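Local coordinates for protein PmoD (Methylocystis sp. ATCC 49242, PDB 6CPD) that binds copper(I) at the interface of a cupredoxin-like dimer in the periplasm and probably serves copper handling in methane-oxidising bacteria, at residues C6-G11 with I15-F20. Numbering follows the deposited sequence.
Sequences CMVMFG and IHITVF. With CU1 (copper (I) ion), chain D.
The imidazole of His16 lies obliquely beside the backbone carbonyl of Cys6, its CD2 3.0 Å from Cys6 O, while its NE2 is hydrogen-bonded to Asp31 of the second subunit. With CG anti to the backbone N (chi1 -178°), the ring swings across toward Cys6 on the neighbouring segment. Replacing the histidine by an alanine is likely to cost Asp31 of the second subunit this hydrogen bond and Cys6 O its CD2 contact. The other flat group, the Phe10 ring, is met obliquely at CE1 by Ile15 CD1, 4.1 Å away, and otherwise packs against Val109, Leu111 and Ala121. Val8 and Ile15 run side by side on this buried face, Val8 CG1 3.5 Å from Ile15 CB. Their backbones form a hydrogen-bonded pair, Val8 N to Ile15 O at 3.0 Å and Ile15 N to Val8 O at 2.9 Å. Ile17 N donates a 2.9 Å hydrogen bond to Cys6 O from above the carbonyl plane, and Cys6 SG is tied to Cys30 by a disulfide. On the opposite face Met7 SD and Met9 SD each bind copper(I) at 2.3 Å, the same methionines of the second subunit completing four thioether ligands: an antiparallel beta hairpin, hydrophobic on one face, contributing half an intersubunit copper(I) site.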
loop_
_atom_site.group_PDB
_atom_site.type_symbol
_atom_site.label_atom_id
_atom_site.label_comp_id
_atom_site.label_asym_id
_atom_site.label_seq_id
_atom_site.Cartn_x
_atom_site.Cartn_y
_atom_site.Cartn_z
ATOM N N CYS B 6 -1.579 -1.177 -0.407
ATOM C CA CYS B 6 -0.495 -1.540 0.497
ATOM C C CYS B 6 0.282 -2.703 -0.093
ATOM O O CYS B 6 -0.271 -3.779 -0.223
ATOM C CB CYS B 6 -1.054 -1.918 1.880
ATOM S SG CYS B 6 0.232 -2.390 3.087
ATOM N N MET B 7 1.560 -2.512 -0.438
ATOM C CA MET B 7 2.220 -3.548 -1.240
ATOM C C MET B 7 3.718 -3.639 -1.072
ATOM O O MET B 7 4.358 -2.690 -0.657
ATOM C CB MET B 7 1.950 -3.297 -2.732
ATOM C CG MET B 7 2.617 -2.000 -3.238
ATOM S SD MET B 7 2.233 -1.502 -4.933
ATOM C CE MET B 7 0.522 -0.942 -4.718
ATOM N N VAL B 8 4.265 -4.793 -1.444
ATOM C CA VAL B 8 5.694 -4.925 -1.711
ATOM C C VAL B 8 5.815 -5.240 -3.215
ATOM O O VAL B 8 4.929 -5.865 -3.776
ATOM C CB VAL B 8 6.339 -6.004 -0.828
ATOM C CG1 VAL B 8 5.744 -7.362 -1.116
ATOM C CG2 VAL B 8 7.827 -6.013 -1.014
ATOM N N MET B 9 6.842 -4.719 -3.887
ATOM C CA MET B 9 6.878 -4.770 -5.343
ATOM C C MET B 9 8.027 -5.544 -5.983
ATOM O O MET B 9 9.172 -5.404 -5.564
ATOM C CB MET B 9 6.900 -3.338 -5.875
ATOM C CG MET B 9 5.760 -2.493 -5.309
ATOM S SD MET B 9 5.791 -0.876 -6.032
ATOM C CE MET B 9 7.188 -0.147 -5.171
ATOM N N PHE B 10 7.715 -6.313 -7.028
ATOM C CA PHE B 10 8.728 -6.848 -7.919
ATOM C C PHE B 10 8.438 -6.378 -9.327
ATOM O O PHE B 10 7.779 -7.086 -10.086
ATOM C CB PHE B 10 8.757 -8.378 -7.893
ATOM C CG PHE B 10 9.184 -8.954 -6.580
ATOM C CD1 PHE B 10 8.260 -9.131 -5.561
ATOM C CD2 PHE B 10 10.509 -9.295 -6.353
ATOM C CE1 PHE B 10 8.650 -9.658 -4.332
ATOM C CE2 PHE B 10 10.909 -9.827 -5.130
ATOM C CZ PHE B 10 9.979 -10.012 -4.122
ATOM N N GLY B 11 8.926 -5.202 -9.695
ATOM C CA GLY B 11 8.613 -4.664 -11.007
ATOM C C GLY B 11 7.124 -4.361 -11.062
ATOM O O GLY B 11 6.613 -3.608 -10.242
ATOM N N ILE B 15 2.800 -7.795 -4.278
ATOM C CA ILE B 15 2.198 -8.626 -3.247
ATOM C C ILE B 15 1.458 -7.681 -2.309
ATOM O O ILE B 15 2.047 -6.776 -1.750
ATOM C CB ILE B 15 3.243 -9.441 -2.496
ATOM C CG1 ILE B 15 3.994 -10.348 -3.483
ATOM C CG2 ILE B 15 2.589 -10.275 -1.365
ATOM C CD1 ILE B 15 5.135 -11.119 -2.830
ATOM N N HIS B 16 0.151 -7.849 -2.198
ATOM C CA HIS B 16 -0.622 -6.963 -1.347
ATOM C C HIS B 16 -0.479 -7.427 0.093
ATOM O O HIS B 16 -0.464 -8.629 0.379
ATOM C CB HIS B 16 -2.097 -6.952 -1.761
ATOM C CG HIS B 16 -2.941 -6.018 -0.960
ATOM N ND1 HIS B 16 -3.788 -6.451 0.040
ATOM C CD2 HIS B 16 -3.064 -4.668 -0.999
ATOM C CE1 HIS B 16 -4.402 -5.409 0.575
ATOM N NE2 HIS B 16 -3.984 -4.318 -0.041
ATOM N N ILE B 17 -0.406 -6.464 0.990
ATOM C CA ILE B 17 -0.198 -6.733 2.419
ATOM C C ILE B 17 -1.285 -6.061 3.258
ATOM O O ILE B 17 -1.628 -4.896 3.015
ATOM C CB ILE B 17 1.184 -6.206 2.869
ATOM C CG1 ILE B 17 2.296 -6.952 2.122
ATOM C CG2 ILE B 17 1.351 -6.346 4.390
ATOM C CD1 ILE B 17 3.685 -6.335 2.332
ATOM N N THR B 18 -1.810 -6.790 4.241
ATOM C CA THR B 18 -2.731 -6.239 5.224
ATOM C C THR B 18 -2.191 -6.564 6.626
ATOM O O THR B 18 -1.679 -7.659 6.862
ATOM C CB THR B 18 -4.165 -6.820 5.086
ATOM O OG1 THR B 18 -4.635 -6.687 3.734
ATOM C CG2 THR B 18 -5.122 -6.096 6.019
ATOM N N VAL B 19 -2.282 -5.609 7.536
ATOM C CA VAL B 19 -1.818 -5.820 8.897
ATOM C C VAL B 19 -2.946 -5.571 9.868
ATOM O O VAL B 19 -3.617 -4.541 9.771
ATOM C CB VAL B 19 -0.648 -4.872 9.245
ATOM C CG1 VAL B 19 -0.120 -5.181 10.628
ATOM C CG2 VAL B 19 0.471 -4.986 8.199
ATOM N N PHE B 20 -3.203 -6.500 10.788
ATOM C CA PHE B 20 -4.117 -6.146 11.866
ATOM C C PHE B 20 -3.579 -6.582 13.226
ATOM O O PHE B 20 -2.663 -7.399 13.319
ATOM C CB PHE B 20 -5.549 -6.646 11.621
ATOM C CG PHE B 20 -5.716 -8.124 11.565
ATOM C CD1 PHE B 20 -5.417 -8.823 10.405
ATOM C CD2 PHE B 20 -6.304 -8.807 12.636
ATOM C CE1 PHE B 20 -5.628 -10.200 10.336
ATOM C CE2 PHE B 20 -6.520 -10.184 12.580
ATOM C CZ PHE B 20 -6.183 -10.881 11.424
HETATM CU CU CU1 D . 3.782 0.082 -5.537
#